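Local coordinates for enoyl-CoA hydratase/isomerase (Pseudomonas aeruginosa, PDB 3LAO), which probably catalyses the addition of water to the double bond of a steroid side-chain enoyl-CoA thioester, working as a homotrimer of the enoyl-CoA hydratase/isomerase family, at residues A60-A71 with P107-T118; M124-R134 with L186-E196. One frame throughout, in Å; residues are numbered along the deposited sequence.

Interaction 1. Residues A60-A71 with P107-T118; sequences AVLFAHGEHFTA and PLVVAVQGTCWT
Phe-69 carries the CG1 methyl of Val-112 over the centre of one ring face, 3.5 Å from CG1 to the ring centroid and 4° off the normal, a well-aligned CH-pi contact. This is the crotonase fold: parallel strands 60-64 and 108-112 are neighbours in the central sheet, their axes 18° apart, joined by bonds such as Val-109 N to Ala-60 O and Leu-62 N to Val-109 O, both 2.9 Å. As in other crotonases, the loop after strand 60-64 and the start of the helix after strand 115-117 probably supply the two oxyanion-hole NH groups. Gln-113 OE1 lies at the edge of the Phe-69 ring, near its plane, while Cys-116 SG comes obliquely to within 3.8 Å of Phe-69 CD2. The Trp-117 ring receives Ala-71 O at its edge, in plane, and Thr-115 CG2 over one face, offset toward the rim. Past Leu-62 the register shifts by two before Thr-70 bridges to Cys-116. A water spans the shift, accepting from Ala-64 N and donating to Ala-111 O and Gln-113 OE1. Bent at chi2 (-83°), Gln-113 turns its amide toward the end of strand 60-64 and the loop after it, where NE2 donates to Ala-64 O and Gly-66 O, each 3.1 Å away, from above both carbonyl planes.

Interaction 2. Residues M124-R134 with L186-E196; sequences MLNADIAVAAR and LLTEVVEPGEE
Leu-187 and Met-124, a selenomethionine, cross at about a right angle, with SE of Met-124 3.5 Å from CD2 of Leu-187. The two methyls of Leu-187 divide the work: CD2 also meets Ala-130 CB, whereas CD1 sits against Ala-132 CB at 3.5 Å. The chain of Met-124 is extended until its bend at chi3 (68°), which turns CE toward the CB and carbonyl O of Leu-186. Leu-186 in turn crosses Leu-125 obliquely, their CD2 atoms 3.6 Å apart, and Phe-157 of helix 156-161 packs on both leucines. On the other side of the sheet from Ala-132, Val-131 CG1 meets Val-191 CG2, the side chains crossing at about a right angle. Strand 189-191 is added parallel to strand 129-133, their axes 28° apart, as an outermost strand of the chain's central crotonase-fold sheet, with Val-191 N bonded to Ala-132 O at 2.9 Å. Where that pairing begins, Thr-188 takes both bonding roles: its N donates to Ala-130 O at 2.6 Å, and its OG1 accepts from Ala-130 N at 2.8 Å. The same hydroxyl is hydrogen-bonded to Thr-164 OG1 of a second subunit, and Ile-129 CG2 lies against it. At the far end Val-190 crosses Arg-134 at about a right angle and sets CG1 over one face of the guanidinium, 3.5 Å above its plane and offset toward NH2. Glu-192 reaches the guanidinium's edge, the two planes 22° apart; the modelled salt-bridge distance, 2.5 Å from Arg-134 NH1 to Glu-192 OE2, is doubtfully short and its N-H angle poor.

Overall arrangement
Both contacts belong to one sheet, in which strands 108-112 and 129-133 are neighbours, so interaction 2 continues across the sheet from interaction 1; their centres lie 9 Å apart. The seam includes a probable hydrogen bond from Val-110 N to Ile-129 O (2.7 Å) and packing of Val-112 on Ala-132. Interaction 1 is the deeper, with 15 of 23 touching residues buried, and mixes sheet bonds with aromatic-aliphatic packing and a bridging water. Interaction 2 is only partly buried: leucines and selenomethionine fill its inner end, a doubtful charged pair its exposed end, and Asp-128 bonds to Trp-163 and Thr-164 of a second subunit. Helix 196-209 begins within interaction 2 and packs on interaction 1, through Glu-196 on Gln-113 and Ala-200 on Val-109.

Interaction 1. Residues A60-A71 with P107-T118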
loop_
_atom_site.group_PDB
_atom_site.type_symbol
_atom_site.label_atom_id
_atom_site.label_comp_id
_atom_site.label_asym_id
_atom_site.label_seq_id
_atom_site.Cartn_x
_atom_site.Cartn_y
_atom_site.Cartn_z
ATOM N N ALA B 60 -1.210 -17.496 -17.559
ATOM C CA ALA B 60 0.130 -17.901 -17.914
ATOM C C ALA B 60 0.846 -18.350 -16.634
ATOM O O ALA B 60 0.673 -17.737 -15.575
ATOM C CB ALA B 60 0.832 -16.723 -18.544
ATOM N N VAL B 61 1.633 -19.416 -16.707
ATOM C CA VAL B 61 2.492 -19.760 -15.570
ATOM C C VAL B 61 3.969 -19.635 -15.946
ATOM O O VAL B 61 4.475 -20.349 -16.840
ATOM C CB VAL B 61 2.235 -21.188 -15.095
ATOM C CG1 VAL B 61 3.101 -21.479 -13.900
ATOM C CG2 VAL B 61 0.744 -21.373 -14.787
ATOM N N LEU B 62 4.649 -18.700 -15.301
ATOM C CA LEU B 62 6.081 -18.525 -15.513
ATOM C C LEU B 62 6.847 -19.311 -14.469
ATOM O O LEU B 62 6.633 -19.127 -13.299
ATOM C CB LEU B 62 6.474 -17.063 -15.397
ATOM C CG LEU B 62 7.969 -16.710 -15.423
ATOM C CD1 LEU B 62 8.677 -17.019 -16.767
ATOM C CD2 LEU B 62 8.046 -15.246 -15.156
ATOM N N PHE B 63 7.737 -20.195 -14.913
ATOM C CA PHE B 63 8.590 -20.971 -14.021
ATOM C C PHE B 63 10.026 -21.105 -14.619
ATOM O O PHE B 63 10.338 -20.593 -15.724
ATOM C CB PHE B 63 7.941 -22.347 -13.778
ATOM C CG PHE B 63 8.029 -23.269 -14.954
ATOM C CD1 PHE B 63 7.207 -23.091 -16.054
ATOM C CD2 PHE B 63 8.987 -24.281 -14.985
ATOM C CE1 PHE B 63 7.291 -23.956 -17.190
ATOM C CE2 PHE B 63 9.106 -25.145 -16.120
ATOM C CZ PHE B 63 8.240 -24.981 -17.212
ATOM N N ALA B 64 10.900 -21.779 -13.880
ATOM C CA ALA B 64 12.292 -21.960 -14.305
ATOM C C ALA B 64 12.635 -23.446 -14.315
ATOM O O ALA B 64 12.321 -24.176 -13.361
ATOM C CB ALA B 64 13.268 -21.176 -13.396
ATOM N N HIS B 65 13.248 -23.895 -15.408
ATOM C CA HIS B 65 13.843 -25.225 -15.438
ATOM C C HIS B 65 15.083 -25.174 -14.566
ATOM O O HIS B 65 15.687 -24.104 -14.409
ATOM C CB HIS B 65 14.193 -25.616 -16.859
ATOM C CG HIS B 65 12.996 -25.758 -17.752
ATOM N ND1 HIS B 65 12.208 -26.891 -17.765
ATOM C CD2 HIS B 65 12.440 -24.910 -18.651
ATOM C CE1 HIS B 65 11.230 -26.734 -18.635
ATOM N NE2 HIS B 65 11.351 -25.539 -19.190
ATOM N N GLY B 66 15.432 -26.303 -13.951
ATOM C CA GLY B 66 16.657 -26.367 -13.168
ATOM C C GLY B 66 16.369 -26.163 -11.701
ATOM O O GLY B 66 15.242 -26.356 -11.260
ATOM N N GLU B 67 17.399 -25.767 -10.954
ATOM C CA GLU B 67 17.321 -25.624 -9.498
ATOM C C GLU B 67 17.236 -24.154 -9.112
ATOM O O GLU B 67 17.074 -23.816 -7.943
ATOM C CB GLU B 67 18.543 -26.283 -8.829
ATOM C CG GLU B 67 18.596 -27.830 -8.964
ATOM C CD GLU B 67 19.968 -28.447 -8.630
ATOM O OE1 GLU B 67 20.987 -28.024 -9.231
ATOM O OE2 GLU B 67 20.023 -29.369 -7.783
ATOM N N HIS B 68 17.338 -23.279 -10.102
ATOM C CA HIS B 68 17.436 -21.852 -9.833
ATOM C C HIS B 68 16.556 -20.996 -10.689
ATOM O O HIS B 68 16.641 -21.024 -11.904
ATOM C CB HIS B 68 18.891 -21.424 -9.985
ATOM C CG HIS B 68 19.792 -22.088 -8.998
ATOM N ND1 HIS B 68 19.818 -21.732 -7.663
ATOM C CD2 HIS B 68 20.646 -23.133 -9.129
ATOM C CE1 HIS B 68 20.671 -22.514 -7.023
ATOM N NE2 HIS B 68 21.191 -23.367 -7.889
ATOM N N PHE B 69 15.711 -20.205 -10.051
ATOM C CA PHE B 69 14.860 -19.312 -10.809
ATOM C C PHE B 69 15.675 -18.365 -11.706
ATOM O O PHE B 69 15.578 -18.454 -12.931
ATOM C CB PHE B 69 13.901 -18.560 -9.906
ATOM C CG PHE B 69 12.870 -17.778 -10.663
ATOM C CD1 PHE B 69 11.899 -18.430 -11.380
ATOM C CD2 PHE B 69 12.879 -16.393 -10.650
ATOM C CE1 PHE B 69 10.962 -17.714 -12.095
ATOM C CE2 PHE B 69 11.927 -15.683 -11.333
ATOM C CZ PHE B 69 10.977 -16.347 -12.066
ATOM N N THR B 70 16.479 -17.479 -11.128
ATOM C CA THR B 70 17.405 -16.683 -11.948
ATOM C C THR B 70 18.532 -16.038 -11.150
ATOM O O THR B 70 18.309 -15.551 -10.042
ATOM C CB THR B 70 16.702 -15.577 -12.771
ATOM O OG1 THR B 70 17.674 -14.909 -13.578
ATOM C CG2 THR B 70 16.093 -14.552 -11.869
ATOM N N ALA B 71 19.743 -16.037 -11.725
ATOM C CA ALA B 71 20.883 -15.347 -11.114
ATOM C C ALA B 71 20.883 -13.871 -11.480
ATOM O O ALA B 71 21.782 -13.129 -11.077
ATOM C CB ALA B 71 22.205 -15.994 -11.508
ATOM N N PRO B 107 -3.773 -12.737 -16.731
ATOM C CA PRO B 107 -3.133 -13.045 -15.445
ATOM C C PRO B 107 -1.824 -13.767 -15.564
ATOM O O PRO B 107 -1.648 -14.534 -16.466
ATOM C CB PRO B 107 -4.159 -13.967 -14.747
ATOM C CG PRO B 107 -5.449 -13.584 -15.364
ATOM C CD PRO B 107 -5.138 -13.288 -16.807
ATOM N N LEU B 108 -0.918 -13.544 -14.629
ATOM C CA LEU B 108 0.328 -14.287 -14.622
ATOM C C LEU B 108 0.595 -14.822 -13.230
ATOM O O LEU B 108 0.456 -14.116 -12.243
ATOM C CB LEU B 108 1.466 -13.383 -15.074
ATOM C CG LEU B 108 2.888 -13.925 -14.936
ATOM C CD1 LEU B 108 3.090 -14.994 -15.925
ATOM C CD2 LEU B 108 3.768 -12.774 -15.262
ATOM N N VAL B 109 0.947 -16.090 -13.156
ATOM C CA VAL B 109 1.263 -16.731 -11.910
ATOM C C VAL B 109 2.720 -17.139 -12.054
ATOM O O VAL B 109 3.142 -17.558 -13.131
ATOM C CB VAL B 109 0.423 -17.999 -11.714
ATOM C CG1 VAL B 109 1.032 -18.882 -10.605
ATOM C CG2 VAL B 109 -1.013 -17.643 -11.415
ATOM N N VAL B 110 3.496 -17.006 -10.988
ATOM C CA VAL B 110 4.880 -17.362 -11.088
ATOM C C VAL B 110 5.324 -18.302 -9.971
ATOM O O VAL B 110 4.962 -18.115 -8.788
ATOM C CB VAL B 110 5.784 -16.105 -11.139
ATOM C CG1 VAL B 110 5.751 -15.326 -9.764
ATOM C CG2 VAL B 110 7.183 -16.542 -11.485
ATOM N N ALA B 111 6.114 -19.303 -10.350
ATOM C CA ALA B 111 6.748 -20.236 -9.398
ATOM C C ALA B 111 8.269 -20.041 -9.348
ATOM O O ALA B 111 8.922 -20.083 -10.384
ATOM C CB ALA B 111 6.417 -21.688 -9.798
ATOM N N VAL B 112 8.830 -19.863 -8.151
ATOM C CA VAL B 112 10.274 -19.645 -7.989
ATOM C C VAL B 112 10.938 -20.566 -6.956
ATOM O O VAL B 112 10.383 -20.846 -5.894
ATOM C CB VAL B 112 10.596 -18.239 -7.491
ATOM C CG1 VAL B 112 10.005 -17.171 -8.399
ATOM C CG2 VAL B 112 10.071 -18.111 -6.150
ATOM N N GLN B 113 12.176 -20.935 -7.248
ATOM C CA GLN B 113 12.953 -21.826 -6.393
ATOM C C GLN B 113 14.431 -21.480 -6.409
ATOM O O GLN B 113 14.969 -20.966 -7.413
ATOM C CB GLN B 113 12.822 -23.271 -6.876
ATOM C CG GLN B 113 13.740 -23.622 -8.062
ATOM C CD GLN B 113 13.179 -23.207 -9.419
ATOM O OE1 GLN B 113 12.634 -22.100 -9.581
ATOM N NE2 GLN B 113 13.344 -24.089 -10.422
ATOM N N GLY B 114 15.092 -21.817 -5.307
ATOM C CA GLY B 114 16.531 -21.684 -5.194
ATOM C C GLY B 114 17.058 -20.261 -5.081
ATOM O O GLY B 114 17.098 -19.695 -3.996
ATOM N N THR B 115 17.478 -19.720 -6.216
ATOM C CA THR B 115 18.159 -18.449 -6.297
ATOM C C THR B 115 17.319 -17.464 -7.092
ATOM O O THR B 115 16.787 -17.804 -8.133
ATOM C CB THR B 115 19.522 -18.619 -6.986
ATOM O OG1 THR B 115 20.537 -18.789 -6.001
ATOM C CG2 THR B 115 19.861 -17.415 -7.810
ATOM N N CYS B 116 17.210 -16.240 -6.586
ATOM C CA CYS B 116 16.341 -15.236 -7.191
ATOM C C CYS B 116 16.959 -13.845 -7.099
ATOM O O CYS B 116 16.494 -12.998 -6.337
ATOM C CB CYS B 116 14.965 -15.246 -6.521
ATOM S SG CYS B 116 13.660 -14.450 -7.485
ATOM N N TRP B 117 18.009 -13.618 -7.882
ATOM C CA TRP B 117 18.809 -12.405 -7.756
ATOM C C TRP B 117 18.171 -11.243 -8.511
ATOM O O TRP B 117 17.578 -11.432 -9.573
ATOM C CB TRP B 117 20.231 -12.646 -8.266
ATOM C CG TRP B 117 21.033 -13.565 -7.396
ATOM C CD1 TRP B 117 22.128 -14.291 -7.762
ATOM C CD2 TRP B 117 20.803 -13.855 -6.012
ATOM N NE1 TRP B 117 22.594 -15.016 -6.692
ATOM C CE2 TRP B 117 21.799 -14.766 -5.606
ATOM C CE3 TRP B 117 19.853 -13.433 -5.077
ATOM C CZ2 TRP B 117 21.870 -15.262 -4.306
ATOM C CZ3 TRP B 117 19.925 -13.927 -3.787
ATOM C CH2 TRP B 117 20.927 -14.832 -3.413
ATOM N N THR B 118 18.298 -10.042 -7.955
ATOM C CA THR B 118 18.117 -8.819 -8.726
ATOM C C THR B 118 16.871 -8.898 -9.603
ATOM O O THR B 118 15.769 -8.571 -9.162
ATOM C CB THR B 118 19.341 -8.526 -9.615
ATOM O OG1 THR B 118 20.418 -9.398 -9.251
ATOM C CG2 THR B 118 19.785 -7.081 -9.451
HETATM O O HOH W 1 10.234 -22.283 -11.151
#

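Interaction 2. Residues M124-R134 with L186-E196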
loop_
_atom_site.group_PDB
_atom_site.type_symbol
_atom_site.label_atom_id
_atom_site.label_comp_id
_atom_site.label_asym_id
_atom_site.label_seq_id
_atom_site.Cartn_x
_atom_site.Cartn_y
_atom_site.Cartn_z
HETATM N N MSE B 124 9.220 -11.389 -10.373
HETATM C CA MSE B 124 8.231 -11.996 -9.517
HETATM C C MSE B 124 7.127 -11.036 -9.067
HETATM O O MSE B 124 5.970 -11.430 -8.937
HETATM C CB MSE B 124 8.928 -12.568 -8.303
HETATM C CG MSE B 124 8.058 -13.438 -7.488
HETATM SE SE MSE B 124 9.014 -13.967 -5.902
HETATM C CE MSE B 124 9.109 -12.254 -4.990
ATOM N N LEU B 125 7.468 -9.774 -8.831
ATOM C CA LEU B 125 6.476 -8.817 -8.321
ATOM C C LEU B 125 5.577 -8.266 -9.423
ATOM O O LEU B 125 4.671 -7.509 -9.156
ATOM C CB LEU B 125 7.146 -7.641 -7.629
ATOM C CG LEU B 125 7.999 -7.966 -6.410
ATOM C CD1 LEU B 125 8.842 -6.744 -6.005
ATOM C CD2 LEU B 125 7.077 -8.436 -5.292
ATOM N N ASN B 126 5.865 -8.621 -10.663
ATOM C CA ASN B 126 5.051 -8.211 -11.761
ATOM C C ASN B 126 3.939 -9.230 -12.005
ATOM O O ASN B 126 3.118 -9.085 -12.892
ATOM C CB ASN B 126 5.917 -8.082 -13.000
ATOM C CG ASN B 126 5.191 -7.404 -14.139
ATOM O OD1 ASN B 126 4.807 -6.233 -14.026
ATOM N ND2 ASN B 126 4.971 -8.137 -15.235
ATOM N N ALA B 127 3.917 -10.276 -11.216
ATOM C CA ALA B 127 2.920 -11.319 -11.378
ATOM C C ALA B 127 1.735 -11.122 -10.405
ATOM O O ALA B 127 1.783 -10.292 -9.509
ATOM C CB ALA B 127 3.562 -12.655 -11.148
ATOM N N ASP B 128 0.678 -11.898 -10.583
ATOM C CA ASP B 128 -0.489 -11.803 -9.711
ATOM C C ASP B 128 -0.507 -12.795 -8.569
ATOM O O ASP B 128 -1.146 -12.575 -7.568
ATOM C CB ASP B 128 -1.696 -11.995 -10.575
ATOM C CG ASP B 128 -1.690 -11.036 -11.720
ATOM O OD1 ASP B 128 -1.385 -9.856 -11.459
ATOM O OD2 ASP B 128 -1.927 -11.462 -12.870
ATOM N N ILE B 129 0.177 -13.908 -8.750
ATOM C CA ILE B 129 0.353 -14.929 -7.734
ATOM C C ILE B 129 1.786 -15.402 -7.857
ATOM O O ILE B 129 2.290 -15.676 -8.982
ATOM C CB ILE B 129 -0.491 -16.151 -7.996
ATOM C CG1 ILE B 129 -1.975 -15.772 -8.176
ATOM C CG2 ILE B 129 -0.226 -17.200 -6.904
ATOM C CD1 ILE B 129 -2.652 -15.206 -6.979
ATOM N N ALA B 130 2.438 -15.467 -6.701
ATOM C CA ALA B 130 3.824 -15.869 -6.608
ATOM C C ALA B 130 3.983 -16.949 -5.563
ATOM O O ALA B 130 3.658 -16.751 -4.395
ATOM C CB ALA B 130 4.746 -14.628 -6.285
ATOM N N VAL B 131 4.471 -18.096 -5.994
ATOM C CA VAL B 131 4.763 -19.189 -5.096
ATOM C C VAL B 131 6.256 -19.547 -5.087
ATOM O O VAL B 131 6.853 -19.748 -6.133
ATOM C CB VAL B 131 3.969 -20.420 -5.526
ATOM C CG1 VAL B 131 4.375 -21.635 -4.715
ATOM C CG2 VAL B 131 2.480 -20.127 -5.376
ATOM N N ALA B 132 6.829 -19.661 -3.897
ATOM C CA ALA B 132 8.240 -19.969 -3.737
ATOM C C ALA B 132 8.475 -21.211 -2.869
ATOM O O ALA B 132 7.749 -21.473 -1.905
ATOM C CB ALA B 132 8.984 -18.771 -3.133
ATOM N N ALA B 133 9.508 -21.956 -3.231
ATOM C CA ALA B 133 10.011 -23.080 -2.449
ATOM C C ALA B 133 10.623 -22.535 -1.172
ATOM O O ALA B 133 11.320 -21.520 -1.205
ATOM C CB ALA B 133 11.080 -23.834 -3.259
ATOM N N ARG B 134 10.326 -23.174 -0.049
ATOM C CA ARG B 134 11.019 -22.882 1.197
ATOM C C ARG B 134 12.522 -22.897 0.949
ATOM O O ARG B 134 13.034 -23.791 0.264
ATOM C CB ARG B 134 10.665 -23.938 2.228
ATOM C CG ARG B 134 11.340 -23.789 3.561
ATOM C CD ARG B 134 10.415 -24.327 4.649
ATOM N NE ARG B 134 9.342 -23.376 4.942
ATOM C CZ ARG B 134 8.040 -23.610 4.760
ATOM N NH1 ARG B 134 7.620 -24.784 4.279
ATOM N NH2 ARG B 134 7.155 -22.664 5.070
ATOM N N LEU B 186 5.468 -10.368 -0.633
ATOM C CA LEU B 186 5.957 -10.492 -1.998
ATOM C C LEU B 186 5.507 -11.832 -2.602
ATOM O O LEU B 186 5.476 -12.003 -3.805
ATOM C CB LEU B 186 7.474 -10.334 -2.051
ATOM C CG LEU B 186 8.123 -9.171 -1.285
ATOM C CD1 LEU B 186 9.618 -9.330 -1.302
ATOM C CD2 LEU B 186 7.774 -7.823 -1.836
ATOM N N LEU B 187 5.147 -12.779 -1.754
ATOM C CA LEU B 187 4.785 -14.109 -2.221
ATOM C C LEU B 187 3.382 -14.298 -1.822
ATOM O O LEU B 187 2.929 -13.645 -0.891
ATOM C CB LEU B 187 5.570 -15.174 -1.457
ATOM C CG LEU B 187 7.015 -15.032 -1.871
ATOM C CD1 LEU B 187 7.911 -16.033 -1.161
ATOM C CD2 LEU B 187 7.011 -15.262 -3.355
ATOM N N THR B 188 2.701 -15.215 -2.490
ATOM C CA THR B 188 1.356 -15.546 -2.117
ATOM C C THR B 188 1.470 -16.671 -1.135
ATOM O O THR B 188 0.721 -16.741 -0.165
ATOM C CB THR B 188 0.557 -16.036 -3.350
ATOM O OG1 THR B 188 0.821 -15.191 -4.481
ATOM C CG2 THR B 188 -0.942 -16.080 -3.066
ATOM N N GLU B 189 2.427 -17.561 -1.387
ATOM C CA GLU B 189 2.545 -18.771 -0.583
ATOM C C GLU B 189 3.964 -19.357 -0.584
ATOM O O GLU B 189 4.674 -19.302 -1.591
ATOM C CB GLU B 189 1.559 -19.829 -1.082
ATOM C CG GLU B 189 1.329 -20.958 -0.078
ATOM C CD GLU B 189 0.257 -21.952 -0.548
ATOM O OE1 GLU B 189 -0.714 -21.517 -1.197
ATOM O OE2 GLU B 189 0.390 -23.166 -0.275
ATOM N N VAL B 190 4.361 -19.943 0.547
ATOM C CA VAL B 190 5.613 -20.674 0.604
ATOM C C VAL B 190 5.351 -22.152 0.742
ATOM O O VAL B 190 4.528 -22.550 1.572
ATOM C CB VAL B 190 6.440 -20.235 1.769
ATOM C CG1 VAL B 190 7.575 -21.181 1.896
ATOM C CG2 VAL B 190 6.957 -18.816 1.531
ATOM N N VAL B 191 6.021 -22.969 -0.083
ATOM C CA VAL B 191 5.770 -24.429 -0.096
ATOM C C VAL B 191 7.041 -25.262 -0.057
ATOM O O VAL B 191 8.139 -24.746 -0.290
ATOM C CB VAL B 191 4.903 -24.892 -1.293
ATOM C CG1 VAL B 191 3.558 -24.203 -1.276
ATOM C CG2 VAL B 191 5.619 -24.642 -2.632
ATOM N N GLU B 192 6.883 -26.554 0.239
ATOM C CA GLU B 192 8.011 -27.501 0.304
ATOM C C GLU B 192 8.740 -27.580 -1.026
ATOM O O GLU B 192 8.102 -27.533 -2.086
ATOM C CB GLU B 192 7.535 -28.889 0.726
ATOM C CG GLU B 192 7.116 -29.000 2.212
ATOM C CD GLU B 192 8.067 -28.280 3.169
ATOM O OE1 GLU B 192 9.223 -28.735 3.315
ATOM O OE2 GLU B 192 7.660 -27.252 3.773
ATOM N N PRO B 193 10.083 -27.691 -0.982
ATOM C CA PRO B 193 10.883 -27.628 -2.220
ATOM C C PRO B 193 10.412 -28.720 -3.168
ATOM O O PRO B 193 10.166 -29.831 -2.701
ATOM C CB PRO B 193 12.324 -27.909 -1.745
ATOM C CG PRO B 193 12.314 -27.709 -0.283
ATOM C CD PRO B 193 10.909 -28.017 0.194
ATOM N N GLY B 194 10.262 -28.409 -4.451
ATOM C CA GLY B 194 9.697 -29.368 -5.394
ATOM C C GLY B 194 8.199 -29.270 -5.649
ATOM O O GLY B 194 7.677 -29.908 -6.563
ATOM N N GLU B 195 7.514 -28.462 -4.838
ATOM C CA GLU B 195 6.063 -28.334 -4.917
ATOM C C GLU B 195 5.633 -26.990 -5.487
ATOM O O GLU B 195 4.440 -26.727 -5.619
ATOM C CB GLU B 195 5.425 -28.517 -3.537
ATOM C CG GLU B 195 5.209 -29.956 -3.152
ATOM C CD GLU B 195 4.629 -30.761 -4.315
ATOM O OE1 GLU B 195 5.357 -31.651 -4.819
ATOM O OE2 GLU B 195 3.467 -30.486 -4.739
ATOM N N GLU B 196 6.584 -26.134 -5.830
ATOM C CA GLU B 196 6.192 -24.785 -6.183
ATOM C C GLU B 196 5.434 -24.745 -7.519
ATOM O O GLU B 196 4.498 -23.964 -7.682
ATOM C CB GLU B 196 7.358 -23.782 -6.098
ATOM C CG GLU B 196 8.462 -23.975 -7.131
ATOM C CD GLU B 196 9.398 -25.191 -6.856
ATOM O OE1 GLU B 196 9.340 -25.808 -5.751
ATOM O OE2 GLU B 196 10.200 -25.522 -7.771
#